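Local coordinates for N-acetylmuramoyl-L-alanine amidase (Clostridium intestinale URNW, PDB 6SRT), which probably cleaves the amide bond between N-acetylmuramic acid and L-alanine in bacterial peptidoglycan, as a zinc-dependent endolysin of the amidase 2 family, at residues 25-30 with 55-60; 33-38 with 89-94; 45-50 with 142-147; 77-82 with 116-121. One frame throughout, in Å; residues are numbered along the deposited sequence.

From the N terminus, the chain leaves strand 24-25 in a long loop whose first part, 25-30, is joined by contact 1 to the start of helix 56-65, closing a loop that contains strand 43-48. The same long loop continues into 33-38, which contact 2 ties to the loop following strand 83-85. Contact 3 pairs strand 43-48 with the edge strand 140-143 at the zinc site, and its span encloses contact 4, where the turn between strands 75-77 and 83-85 meets the start of helix 119-136. Contacts 1, 2 and 3 cross one another along the chain; contact 4 also crosses contact 2 but follows contact 1 in series.

Contact 1: 25-30 with 55-60; sequences VEVNYT and TPQKID
The Tyr29 ring meets helix 56-65 with its rim: Pro56 O lies at the edge, near the ring plane, while Val27 CG1, from its own segment, sits over one face, offset toward the rim. The carboxylate of Asp60 approaches obliquely, its plane turned 38° from the ring, with OD1 3.7 Å from Tyr29 CD1. At the far end of the ring, Tyr29 OH lies 3.4 Å from Pro56 CB, the two side chains crossing at about a right angle; the hydroxyl itself is hydrogen-bonded to Arg85 O. Val27 spreads its two methyls over successive helix residues. CG1, anti to the backbone N (chi1 177°), reaches Gln57 NE2 at 3.7 Å, and CG2 touches Pro56 CG at 4.1 Å. Gln57 bends at chi2 (87°), bringing its amide back beside Val27. The direct contacts are thus van der Waals packing, and the polar links between the segments run through two waters. One water donates to Asn28 O and accepts from Gln57 NE2 at 2.9 Å; another accepts from Thr30 N and donates to Asp60 OD2 at 2.8 Å. Asp60 also receives Ile71 N at OD1 and a salt bridge from Lys64 at OD2. The loop rests on a first turn capped by Thr55 OG1 through Lys58 N, and the Asp60 carboxylate, held by several donors, probably remains negatively charged.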
loop_
_atom_site.group_PDB
_atom_site.type_symbol
_atom_site.label_atom_id
_atom_site.label_comp_id
_atom_site.label_asym_id
_atom_site.label_seq_id
_atom_site.Cartn_x
_atom_site.Cartn_y
_atom_site.Cartn_z
ATOM N N VAL A 25 -12.615 -2.662 -1.405
ATOM C CA VAL A 25 -13.147 -4.030 -1.553
ATOM C C VAL A 25 -12.584 -4.881 -0.426
ATOM O O VAL A 25 -11.360 -5.090 -0.371
ATOM C CB VAL A 25 -12.891 -4.604 -2.932
ATOM C CG1 VAL A 25 -13.351 -6.033 -3.035
ATOM C CG2 VAL A 25 -13.479 -3.699 -4.024
ATOM N N GLU A 26 -13.472 -5.438 0.370
ATOM C CA GLU A 26 -13.051 -6.337 1.473
ATOM C C GLU A 26 -12.754 -7.687 0.811
ATOM O O GLU A 26 -13.399 -8.125 -0.215
ATOM C CB GLU A 26 -14.145 -6.374 2.564
ATOM C CG GLU A 26 -14.451 -5.019 3.177
ATOM C CD GLU A 26 -13.322 -4.188 3.823
ATOM O OE1 GLU A 26 -12.416 -4.780 4.278
ATOM O OE2 GLU A 26 -13.466 -2.933 4.041
ATOM N N VAL A 27 -11.730 -8.320 1.279
ATOM C CA VAL A 27 -11.311 -9.636 0.791
ATOM C C VAL A 27 -11.282 -10.587 1.968
ATOM O O VAL A 27 -10.930 -10.208 3.048
ATOM C CB VAL A 27 -9.951 -9.579 0.097
ATOM C CG1 VAL A 27 -9.485 -10.937 -0.338
ATOM C CG2 VAL A 27 -9.949 -8.557 -1.020
ATOM N N ASN A 28 -11.773 -11.798 1.741
ATOM C CA ASN A 28 -11.746 -12.906 2.713
ATOM C C ASN A 28 -10.361 -13.515 2.706
ATOM O O ASN A 28 -9.944 -14.087 1.704
ATOM C CB ASN A 28 -12.869 -13.892 2.375
ATOM C CG ASN A 28 -14.232 -13.276 2.599
ATOM O OD1 ASN A 28 -14.450 -12.595 3.611
ATOM N ND2 ASN A 28 -15.153 -13.508 1.665
ATOM N N TYR A 29 -9.649 -13.330 3.806
ATOM C CA TYR A 29 -8.333 -13.980 4.018
ATOM C C TYR A 29 -8.402 -14.963 5.201
ATOM O O TYR A 29 -9.191 -14.788 6.165
ATOM C CB TYR A 29 -7.270 -12.957 4.374
ATOM C CG TYR A 29 -7.040 -11.904 3.311
ATOM C CD1 TYR A 29 -6.438 -12.210 2.094
ATOM C CD2 TYR A 29 -7.420 -10.594 3.496
ATOM C CE1 TYR A 29 -6.209 -11.283 1.107
ATOM C CE2 TYR A 29 -7.229 -9.655 2.507
ATOM C CZ TYR A 29 -6.647 -9.983 1.283
ATOM O OH TYR A 29 -6.454 -9.044 0.301
ATOM N N THR A 30 -7.525 -15.951 5.158
ATOM C CA THR A 30 -7.265 -16.816 6.323
ATOM C C THR A 30 -5.827 -16.588 6.751
ATOM O O THR A 30 -4.879 -17.053 6.074
ATOM C CB THR A 30 -7.411 -18.291 5.916
ATOM O OG1 THR A 30 -8.744 -18.526 5.457
ATOM C CG2 THR A 30 -7.140 -19.214 7.079
ATOM N N THR A 55 -4.000 -11.227 -8.362
ATOM C CA THR A 55 -5.126 -10.980 -7.460
ATOM C C THR A 55 -4.565 -10.705 -6.070
ATOM O O THR A 55 -3.466 -11.105 -5.718
ATOM C CB THR A 55 -6.061 -12.178 -7.378
ATOM O OG1 THR A 55 -5.300 -13.303 -6.949
ATOM C CG2 THR A 55 -6.683 -12.456 -8.742
ATOM N N PRO A 56 -5.345 -10.097 -5.148
ATOM C CA PRO A 56 -4.936 -10.004 -3.764
ATOM C C PRO A 56 -4.707 -11.376 -3.130
ATOM O O PRO A 56 -3.814 -11.532 -2.318
ATOM C CB PRO A 56 -6.058 -9.165 -3.085
ATOM C CG PRO A 56 -7.245 -9.267 -4.014
ATOM C CD PRO A 56 -6.650 -9.441 -5.381
ATOM N N GLN A 57 -5.501 -12.382 -3.545
ATOM C CA GLN A 57 -5.298 -13.730 -2.996
ATOM C C GLN A 57 -3.942 -14.309 -3.440
ATOM O O GLN A 57 -3.286 -15.016 -2.623
ATOM C CB GLN A 57 -6.441 -14.646 -3.411
ATOM C CG GLN A 57 -7.809 -14.256 -2.850
ATOM C CD GLN A 57 -8.593 -13.256 -3.663
ATOM O OE1 GLN A 57 -8.086 -12.686 -4.670
ATOM N NE2 GLN A 57 -9.881 -13.104 -3.323
ATOM N N LYS A 58 -3.480 -14.024 -4.659
ATOM C CA LYS A 58 -2.155 -14.484 -5.101
ATOM C C LYS A 58 -1.064 -13.823 -4.279
ATOM O O LYS A 58 -0.100 -14.466 -3.899
ATOM C CB LYS A 58 -1.965 -14.238 -6.598
ATOM C CG LYS A 58 -0.626 -14.730 -7.074
ATOM C CD LYS A 58 -0.554 -16.252 -7.153
ATOM C CE LYS A 58 0.562 -16.756 -8.044
ATOM N NZ LYS A 58 0.699 -18.213 -7.842
ATOM N N ILE A 59 -1.190 -12.507 -4.055
ATOM C CA ILE A 59 -0.195 -11.812 -3.195
ATOM C C ILE A 59 -0.177 -12.480 -1.811
ATOM O O ILE A 59 0.881 -12.721 -1.261
ATOM C CB ILE A 59 -0.512 -10.309 -3.137
ATOM C CG1 ILE A 59 -0.365 -9.685 -4.527
ATOM C CG2 ILE A 59 0.419 -9.687 -2.170
ATOM C CD1 ILE A 59 -0.672 -8.204 -4.559
ATOM N N ASP A 60 -1.365 -12.747 -1.280
ATOM C CA ASP A 60 -1.451 -13.379 0.051
ATOM C C ASP A 60 -0.738 -14.732 0.083
ATOM O O ASP A 60 -0.002 -14.993 1.071
ATOM C CB ASP A 60 -2.909 -13.534 0.390
ATOM C CG ASP A 60 -3.155 -14.109 1.752
ATOM O OD1 ASP A 60 -2.936 -13.382 2.733
ATOM O OD2 ASP A 60 -3.570 -15.294 1.841
HETATM O O HOH W 1 -10.713 -14.472 -0.888
HETATM O O HOH W 2 -6.077 -16.219 2.640
#

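Contact 2: 33-38 with 89-94; sequences TPLSYN and ENAVGS
Two irregular loops, one leading into strand 43-48 and the other leaving strand 83-85, meet at the protein surface around a backbone hydrogen bond and a small CH-pi contact. Val92 N donates to Ser36 O at 2.8 Å. Next to it, the Ala91 methyl lies over one face of the Tyr37 ring, with CB 4.2 Å from the centroid and 21° off the normal; Leu35 CD1 also touches this methyl. Asn90 takes the edge of the same ring: its CG lies in the ring plane, and OD1 comes within 3.4 Å of Tyr37 CE2, the amide turned 75° from the ring. This approach follows from a chi1 of 57°, which sets Asn90 CG between the backbone N and the carbonyl carbon. Farther along, Val92 CG2 rests 3.4 Å from Asn38 O and near Ser36 OG. That hydroxyl oxygen accepts from Asn38 N at 3.1 Å, forming an ST turn. A water accepts from Ser36 N and donates to Val92 O, which Arg87 also reaches. One direct bond and one water bridge to the partner loop therefore satisfy Ser36 O and N, while the Ala91 methyl covers a face of Tyr37.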
loop_
_atom_site.group_PDB
_atom_site.type_symbol
_atom_site.label_atom_id
_atom_site.label_comp_id
_atom_site.label_asym_id
_atom_site.label_seq_id
_atom_site.Cartn_x
_atom_site.Cartn_y
_atom_site.Cartn_z
ATOM N N THR A 33 -0.627 -16.739 10.761
ATOM C CA THR A 33 0.033 -16.505 12.048
ATOM C C THR A 33 -0.670 -15.329 12.704
ATOM O O THR A 33 -1.339 -14.509 12.079
ATOM C CB THR A 33 1.540 -16.238 11.849
ATOM O OG1 THR A 33 1.743 -15.026 11.126
ATOM C CG2 THR A 33 2.248 -17.350 11.114
ATOM N N PRO A 34 -0.521 -15.148 14.031
ATOM C CA PRO A 34 -1.278 -14.110 14.733
ATOM C C PRO A 34 -0.897 -12.722 14.238
ATOM O O PRO A 34 0.283 -12.394 14.196
ATOM C CB PRO A 34 -0.894 -14.292 16.207
ATOM C CG PRO A 34 -0.484 -15.697 16.316
ATOM C CD PRO A 34 0.177 -16.007 14.983
ATOM N N LEU A 35 -1.907 -11.939 13.929
ATOM C CA LEU A 35 -1.706 -10.511 13.633
ATOM C C LEU A 35 -1.477 -9.762 14.930
ATOM O O LEU A 35 -2.123 -9.990 15.925
ATOM C CB LEU A 35 -2.910 -9.935 12.882
ATOM C CG LEU A 35 -3.122 -10.479 11.482
ATOM C CD1 LEU A 35 -4.356 -9.858 10.887
ATOM C CD2 LEU A 35 -1.937 -10.319 10.581
ATOM N N SER A 36 -0.550 -8.819 14.857
ATOM C CA SER A 36 -0.379 -7.840 15.929
ATOM C C SER A 36 -1.190 -6.583 15.586
ATOM O O SER A 36 -1.064 -6.089 14.449
ATOM C CB SER A 36 1.067 -7.500 16.094
ATOM O OG SER A 36 1.206 -6.427 17.037
ATOM N N TYR A 37 -1.780 -6.060 16.622
ATOM C CA TYR A 37 -2.569 -4.812 16.576
ATOM C C TYR A 37 -1.850 -3.716 17.296
ATOM O O TYR A 37 -2.448 -2.620 17.486
ATOM C CB TYR A 37 -4.053 -5.042 16.970
ATOM C CG TYR A 37 -4.772 -5.971 16.017
ATOM C CD1 TYR A 37 -4.543 -7.334 16.035
ATOM C CD2 TYR A 37 -5.628 -5.465 15.048
ATOM C CE1 TYR A 37 -5.244 -8.191 15.191
ATOM C CE2 TYR A 37 -6.317 -6.288 14.198
ATOM C CZ TYR A 37 -6.118 -7.650 14.256
ATOM O OH TYR A 37 -6.819 -8.451 13.369
ATOM N N ASN A 38 -0.585 -3.930 17.629
ATOM C CA ASN A 38 0.279 -2.873 18.209
ATOM C C ASN A 38 0.825 -2.044 17.053
ATOM O O ASN A 38 2.000 -2.069 16.776
ATOM C CB ASN A 38 1.360 -3.415 19.118
ATOM C CG ASN A 38 0.842 -3.968 20.434
ATOM O OD1 ASN A 38 -0.284 -3.689 20.915
ATOM N ND2 ASN A 38 1.676 -4.772 21.031
ATOM N N GLU A 89 -6.846 -2.623 8.798
ATOM C CA GLU A 89 -6.405 -1.221 8.865
ATOM C C GLU A 89 -5.737 -0.926 10.188
ATOM O O GLU A 89 -4.966 0.054 10.269
ATOM C CB GLU A 89 -7.557 -0.286 8.589
ATOM C CG GLU A 89 -7.109 1.066 8.078
ATOM C CD GLU A 89 -8.323 1.915 7.728
ATOM O OE1 GLU A 89 -8.943 1.661 6.670
ATOM O OE2 GLU A 89 -8.669 2.839 8.526
ATOM N N ASN A 90 -6.034 -1.703 11.227
ATOM C CA ASN A 90 -5.481 -1.540 12.575
ATOM C C ASN A 90 -4.406 -2.571 12.934
ATOM O O ASN A 90 -3.994 -2.622 14.113
ATOM C CB ASN A 90 -6.578 -1.503 13.640
ATOM C CG ASN A 90 -7.471 -2.718 13.662
ATOM O OD1 ASN A 90 -7.570 -3.458 12.678
ATOM N ND2 ASN A 90 -8.195 -2.853 14.780
ATOM N N ALA A 91 -3.978 -3.372 11.970
ATOM C CA ALA A 91 -2.961 -4.395 12.212
ATOM C C ALA A 91 -1.628 -3.983 11.615
ATOM O O ALA A 91 -1.542 -3.367 10.563
ATOM C CB ALA A 91 -3.381 -5.731 11.606
ATOM N N VAL A 92 -0.544 -4.450 12.271
ATOM C CA VAL A 92 0.795 -4.334 11.711
ATOM C C VAL A 92 0.852 -5.163 10.411
ATOM O O VAL A 92 0.449 -6.339 10.384
ATOM C CB VAL A 92 1.856 -4.807 12.722
ATOM C CG1 VAL A 92 3.258 -4.684 12.115
ATOM C CG2 VAL A 92 1.777 -4.056 14.039
ATOM N N GLY A 93 1.432 -4.598 9.345
ATOM C CA GLY A 93 1.629 -5.268 8.047
ATOM C C GLY A 93 3.000 -5.895 7.952
ATOM O O GLY A 93 3.782 -5.940 8.948
ATOM N N SER A 94 3.297 -6.346 6.752
ATOM C CA SER A 94 4.566 -6.961 6.397
ATOM C C SER A 94 5.006 -6.432 5.040
ATOM O O SER A 94 4.916 -7.151 4.020
ATOM C CB SER A 94 4.428 -8.508 6.308
ATOM O OG SER A 94 3.979 -9.068 7.532
HETATM O O HOH W 3 0.835 -8.382 12.301
#

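Contact 3: 45-50 with 142-147; sequences VYHHTV and KRHKDV. With ZN (zinc ion), chain B; PO4 (phosphate ion), chain F.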
loop_
_atom_site.group_PDB
_atom_site.type_symbol
_atom_site.label_atom_id
_atom_site.label_comp_id
_atom_site.label_asym_id
_atom_site.label_seq_id
_atom_site.Cartn_x
_atom_site.Cartn_y
_atom_site.Cartn_z
ATOM N N VAL A 45 3.717 4.287 3.125
ATOM C CA VAL A 45 4.799 3.780 2.244
ATOM C C VAL A 45 4.179 3.180 0.978
ATOM O O VAL A 45 3.285 2.300 1.058
ATOM C CB VAL A 45 5.692 2.746 2.930
ATOM C CG1 VAL A 45 6.761 2.236 1.983
ATOM C CG2 VAL A 45 6.339 3.302 4.178
ATOM N N TYR A 46 4.660 3.668 -0.181
ATOM C CA TYR A 46 4.177 3.212 -1.486
ATOM C C TYR A 46 5.086 2.127 -2.067
ATOM O O TYR A 46 6.315 2.214 -2.023
ATOM C CB TYR A 46 4.108 4.367 -2.493
ATOM C CG TYR A 46 3.172 5.477 -2.068
ATOM C CD1 TYR A 46 1.824 5.314 -2.214
ATOM C CD2 TYR A 46 3.604 6.659 -1.524
ATOM C CE1 TYR A 46 0.896 6.261 -1.805
ATOM C CE2 TYR A 46 2.728 7.635 -1.173
ATOM C CZ TYR A 46 1.365 7.437 -1.267
ATOM O OH TYR A 46 0.562 8.449 -0.792
ATOM N N HIS A 47 4.415 1.113 -2.634
ATOM C CA HIS A 47 5.030 -0.087 -3.228
ATOM C C HIS A 47 4.515 -0.335 -4.633
ATOM O O HIS A 47 3.410 0.073 -4.957
ATOM C CB HIS A 47 4.712 -1.295 -2.394
ATOM C CG HIS A 47 5.205 -1.236 -0.985
ATOM N ND1 HIS A 47 6.461 -1.702 -0.672
ATOM C CD2 HIS A 47 4.614 -0.819 0.147
ATOM C CE1 HIS A 47 6.631 -1.575 0.637
ATOM N NE2 HIS A 47 5.538 -0.991 1.156
ATOM N N HIS A 48 5.300 -1.082 -5.397
ATOM C CA HIS A 48 4.796 -1.751 -6.613
ATOM C C HIS A 48 4.930 -3.234 -6.409
ATOM O O HIS A 48 5.651 -3.703 -5.539
ATOM C CB HIS A 48 5.464 -1.244 -7.892
ATOM C CG HIS A 48 6.878 -1.585 -8.159
ATOM N ND1 HIS A 48 7.441 -1.368 -9.425
ATOM C CD2 HIS A 48 7.819 -2.147 -7.367
ATOM C CE1 HIS A 48 8.679 -1.750 -9.378
ATOM N NE2 HIS A 48 8.946 -2.258 -8.147
ATOM N N THR A 49 4.199 -3.989 -7.214
ATOM C CA THR A 49 4.190 -5.436 -7.102
ATOM C C THR A 49 5.209 -6.135 -7.974
ATOM O O THR A 49 5.462 -7.329 -7.752
ATOM C CB THR A 49 2.812 -5.997 -7.435
ATOM O OG1 THR A 49 2.442 -5.614 -8.771
ATOM C CG2 THR A 49 1.745 -5.524 -6.482
ATOM N N VAL A 50 5.756 -5.462 -8.954
ATOM C CA VAL A 50 6.631 -5.978 -10.010
ATOM C C VAL A 50 5.830 -6.852 -10.978
ATOM O O VAL A 50 5.727 -6.518 -12.139
ATOM C CB VAL A 50 7.896 -6.677 -9.500
ATOM C CG1 VAL A 50 8.769 -7.121 -10.665
ATOM C CG2 VAL A 50 8.680 -5.772 -8.565
ATOM N N LYS A 142 6.190 8.282 1.993
ATOM C CA LYS A 142 7.487 7.737 1.602
ATOM C C LYS A 142 7.368 6.657 0.552
ATOM O O LYS A 142 6.364 5.944 0.483
ATOM C CB LYS A 142 8.252 7.122 2.789
ATOM C CG LYS A 142 8.658 8.112 3.881
ATOM C CD LYS A 142 9.904 8.858 3.439
ATOM C CE LYS A 142 10.215 10.235 4.033
ATOM N NZ LYS A 142 9.975 10.135 5.453
ATOM N N ARG A 143 8.366 6.528 -0.289
ATOM C CA ARG A 143 8.505 5.380 -1.170
ATOM C C ARG A 143 9.169 4.235 -0.387
ATOM O O ARG A 143 9.987 4.502 0.533
ATOM C CB ARG A 143 9.421 5.730 -2.330
ATOM C CG ARG A 143 8.850 6.854 -3.184
ATOM C CD ARG A 143 9.797 7.352 -4.206
ATOM N NE ARG A 143 10.852 8.021 -3.510
ATOM C CZ ARG A 143 11.874 8.624 -4.117
ATOM N NH1 ARG A 143 11.903 8.740 -5.434
ATOM N NH2 ARG A 143 12.863 9.078 -3.365
ATOM N N HIS A 144 8.934 2.985 -0.791
ATOM C CA HIS A 144 9.678 1.866 -0.151
ATOM C C HIS A 144 11.195 2.133 -0.174
ATOM O O HIS A 144 11.876 1.946 0.824
ATOM C CB HIS A 144 9.263 0.558 -0.795
ATOM C CG HIS A 144 9.787 -0.688 -0.120
ATOM N ND1 HIS A 144 9.478 -1.931 -0.680
ATOM C CD2 HIS A 144 10.561 -0.867 0.969
ATOM C CE1 HIS A 144 10.118 -2.823 0.105
ATOM N NE2 HIS A 144 10.769 -2.200 1.111
ATOM N N LYS A 145 11.701 2.617 -1.309
ATOM C CA LYS A 145 13.160 2.854 -1.472
ATOM C C LYS A 145 13.669 3.981 -0.550
ATOM O O LYS A 145 14.894 4.066 -0.385
ATOM C CB LYS A 145 13.500 3.196 -2.914
ATOM C CG LYS A 145 12.851 4.466 -3.445
ATOM C CD LYS A 145 13.393 4.953 -4.708
ATOM C CE LYS A 145 13.113 4.069 -5.857
ATOM N NZ LYS A 145 13.500 4.750 -7.141
ATOM N N ASP A 146 12.786 4.767 0.070
ATOM C CA ASP A 146 13.185 5.829 1.025
ATOM C C ASP A 146 13.455 5.219 2.393
ATOM O O ASP A 146 14.008 5.923 3.247
ATOM C CB ASP A 146 12.149 6.957 1.106
ATOM C CG ASP A 146 11.967 7.712 -0.187
ATOM O OD1 ASP A 146 13.003 7.955 -0.849
ATOM O OD2 ASP A 146 10.826 8.060 -0.480
ATOM N N VAL A 147 12.966 4.015 2.680
ATOM C CA VAL A 147 13.088 3.396 4.019
ATOM C C VAL A 147 13.920 2.143 4.009
ATOM O O VAL A 147 14.348 1.693 5.083
ATOM C CB VAL A 147 11.731 3.205 4.718
ATOM C CG1 VAL A 147 11.073 4.541 4.932
ATOM C CG2 VAL A 147 10.792 2.301 3.969
HETATM ZN ZN ZN B . 7.998 -2.338 -1.881
HETATM P P PO4 F . 12.452 -5.223 1.808
HETATM O O1 PO4 F . 13.470 -5.042 0.686
HETATM O O2 PO4 F . 12.252 -3.991 2.438
HETATM O O3 PO4 F . 12.882 -6.302 2.732
HETATM O O4 PO4 F . 11.120 -5.696 1.197
#
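His47 and His144 converge on the zinc ion through their ND1 atoms, at 2.1 Å and 1.9 Å respectively. Their ND1 atoms, 3.0 Å apart, are brought together by the metal and do not hydrogen-bond; Cys152 is the third protein ligand. The rings form an offset edge-to-face pair with planes at 63°, His47 CE1 lying over a face of His144. Each outer nitrogen is engaged as well: His47 NE2 with His95 ND1, and His144 NE2 as donor to phosphate O2 at 2.7 Å. This phosphate, probably from the crystallisation liquor, also binds Arg148. Behind the metal, Tyr46 uses both backbone polar groups across the strands: its N donates to Lys142 O at 2.9 Å, and its O accepts from His144 N at 3.0 Å. Past the strand, Asp146 OD2 accepts from both N and NE of Arg143, while Arg143 NH2 donates to Asp146 OD1 at 2.8 Å, a side-on salt bridge that spans His144 in the sequence. The two strands run parallel, with 43-48 between edge strand 140-143 and strand 103-108; Tyr46 and Arg143 face helix 159-165, whereas Val45 and Lys142 point to the other side of the sheet.

Contact 4: 77-82 with 116-121; sequences IRKDGT and YVTPQQ
Gln121 and Thr118 hold the turn between strands 75-77 and 83-85 on the closely packed side of the contact. Gln121 NE2 donates to Ile77 O at 3.2 Å, from above the carbonyl plane, and also reaches Glu109 O. Its CG presses against Arg78 O at 3.2 Å and packs on Ile77 CG2. Thr118 OG1 donates along a lone pair of Lys79 O at 2.7 Å while accepting from Gln121 N; Thr118 N returns to Gln121 OE1 at 3.0 Å, completing a capping box. Gly81, with a positive phi of 93°, brings its CA to 3.6 Å from Gln120 O, and Gln120 CB lies 3.4 Å from Asp80 O. The solvent side is looser: the Lys79 ammonium reaches over to a water that donates to Tyr116 O and Gln121 OE1; Asn52 and Glu115 also bind this ammonium. The arrangement is thus a type I turn of a beta hairpin, from Arg78 to Gly81, docked on the capped N terminus of helix 119-136.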
loop_
_atom_site.group_PDB
_atom_site.type_symbol
_atom_site.label_atom_id
_atom_site.label_comp_id
_atom_site.label_asym_id
_atom_site.label_seq_id
_atom_site.Cartn_x
_atom_site.Cartn_y
_atom_site.Cartn_z
ATOM N N ILE A 77 -3.910 -1.730 -5.051
ATOM C CA ILE A 77 -4.639 -0.975 -6.082
ATOM C C ILE A 77 -4.321 -1.623 -7.406
ATOM O O ILE A 77 -3.165 -1.498 -7.929
ATOM C CB ILE A 77 -4.315 0.516 -6.053
ATOM C CG1 ILE A 77 -4.490 1.077 -4.642
ATOM C CG2 ILE A 77 -5.190 1.201 -7.066
ATOM C CD1 ILE A 77 -4.199 2.518 -4.539
ATOM N N ARG A 78 -5.290 -2.235 -8.059
ATOM C CA ARG A 78 -5.117 -2.880 -9.379
ATOM C C ARG A 78 -5.195 -1.834 -10.481
ATOM O O ARG A 78 -5.553 -0.660 -10.272
ATOM C CB ARG A 78 -6.108 -4.031 -9.509
ATOM C CG ARG A 78 -5.731 -5.180 -8.580
ATOM C CD ARG A 78 -6.273 -6.512 -9.070
ATOM N NE ARG A 78 -5.570 -6.912 -10.257
ATOM C CZ ARG A 78 -5.683 -8.091 -10.858
ATOM N NH1 ARG A 78 -6.617 -8.943 -10.478
ATOM N NH2 ARG A 78 -4.971 -8.326 -11.932
ATOM N N LYS A 79 -4.821 -2.262 -11.681
ATOM C CA LYS A 79 -4.711 -1.347 -12.836
ATOM C C LYS A 79 -6.014 -0.634 -13.131
ATOM O O LYS A 79 -5.940 0.536 -13.579
ATOM C CB LYS A 79 -4.181 -2.103 -14.065
ATOM C CG LYS A 79 -2.642 -2.323 -13.976
ATOM C CD LYS A 79 -2.082 -2.708 -15.221
ATOM C CE LYS A 79 -0.643 -3.050 -15.305
ATOM N NZ LYS A 79 0.342 -2.343 -14.500
ATOM N N ASP A 80 -7.137 -1.259 -12.885
ATOM C CA ASP A 80 -8.430 -0.574 -13.119
ATOM C C ASP A 80 -8.817 0.389 -12.013
ATOM O O ASP A 80 -9.903 0.940 -12.092
ATOM C CB ASP A 80 -9.505 -1.616 -13.441
ATOM C CG ASP A 80 -9.872 -2.489 -12.266
ATOM O OD1 ASP A 80 -9.333 -2.266 -11.155
ATOM O OD2 ASP A 80 -10.816 -3.277 -12.466
ATOM N N GLY A 81 -7.989 0.575 -11.006
ATOM C CA GLY A 81 -8.238 1.490 -9.888
ATOM C C GLY A 81 -8.907 0.807 -8.712
ATOM O O GLY A 81 -9.063 1.469 -7.683
ATOM N N THR A 82 -9.270 -0.462 -8.811
ATOM C CA THR A 82 -9.943 -1.123 -7.675
ATOM C C THR A 82 -8.985 -1.185 -6.495
ATOM O O THR A 82 -7.845 -1.626 -6.658
ATOM C CB THR A 82 -10.415 -2.532 -8.045
ATOM O OG1 THR A 82 -11.284 -2.438 -9.202
ATOM C CG2 THR A 82 -11.191 -3.128 -6.878
ATOM N N TYR A 116 3.897 2.944 -16.398
ATOM C CA TYR A 116 3.395 4.068 -15.622
ATOM C C TYR A 116 2.119 3.645 -14.950
ATOM O O TYR A 116 1.388 2.771 -15.432
ATOM C CB TYR A 116 3.116 5.257 -16.523
ATOM C CG TYR A 116 4.362 5.818 -17.167
ATOM C CD1 TYR A 116 5.095 6.808 -16.568
ATOM C CD2 TYR A 116 4.872 5.276 -18.336
ATOM C CE1 TYR A 116 6.281 7.267 -17.116
ATOM C CE2 TYR A 116 6.023 5.763 -18.937
ATOM C CZ TYR A 116 6.794 6.714 -18.275
ATOM O OH TYR A 116 7.943 7.224 -18.860
ATOM N N VAL A 117 1.803 4.261 -13.802
ATOM C CA VAL A 117 0.506 4.034 -13.135
ATOM C C VAL A 117 -0.572 4.457 -14.115
ATOM O O VAL A 117 -0.414 5.460 -14.861
ATOM C CB VAL A 117 0.398 4.758 -11.820
ATOM C CG1 VAL A 117 1.458 4.335 -10.839
ATOM C CG2 VAL A 117 0.111 6.235 -12.006
ATOM N N THR A 118 -1.662 3.738 -14.074
ATOM C CA THR A 118 -2.817 4.097 -14.905
ATOM C C THR A 118 -3.504 5.315 -14.295
ATOM O O THR A 118 -3.341 5.629 -13.101
ATOM C CB THR A 118 -3.819 2.957 -14.993
ATOM O OG1 THR A 118 -4.390 2.737 -13.720
ATOM C CG2 THR A 118 -3.230 1.735 -15.651
ATOM N N PRO A 119 -4.303 6.038 -15.102
ATOM C CA PRO A 119 -5.090 7.129 -14.536
ATOM C C PRO A 119 -6.008 6.694 -13.402
ATOM O O PRO A 119 -6.140 7.442 -12.419
ATOM C CB PRO A 119 -5.901 7.678 -15.720
ATOM C CG PRO A 119 -5.041 7.322 -16.917
ATOM C CD PRO A 119 -4.401 5.982 -16.599
ATOM N N GLN A 120 -6.532 5.505 -13.505
ATOM C CA GLN A 120 -7.408 4.980 -12.452
ATOM C C GLN A 120 -6.632 4.662 -11.177
ATOM O O GLN A 120 -7.092 4.932 -10.056
ATOM C CB GLN A 120 -8.200 3.745 -12.894
ATOM C CG GLN A 120 -9.076 3.994 -14.090
ATOM C CD GLN A 120 -8.366 3.572 -15.360
ATOM O OE1 GLN A 120 -7.179 3.822 -15.691
ATOM N NE2 GLN A 120 -9.055 2.674 -16.024
ATOM N N GLN A 121 -5.420 4.150 -11.334
ATOM C CA GLN A 121 -4.540 3.973 -10.168
ATOM C C GLN A 121 -4.202 5.297 -9.516
ATOM O O GLN A 121 -4.232 5.400 -8.288
ATOM C CB GLN A 121 -3.232 3.211 -10.531
ATOM C CG GLN A 121 -3.449 1.717 -10.712
ATOM C CD GLN A 121 -2.210 0.989 -11.190
ATOM O OE1 GLN A 121 -1.531 1.484 -12.117
ATOM N NE2 GLN A 121 -1.956 -0.173 -10.584
HETATM O O HOH W 4 -0.074 0.445 -14.365
#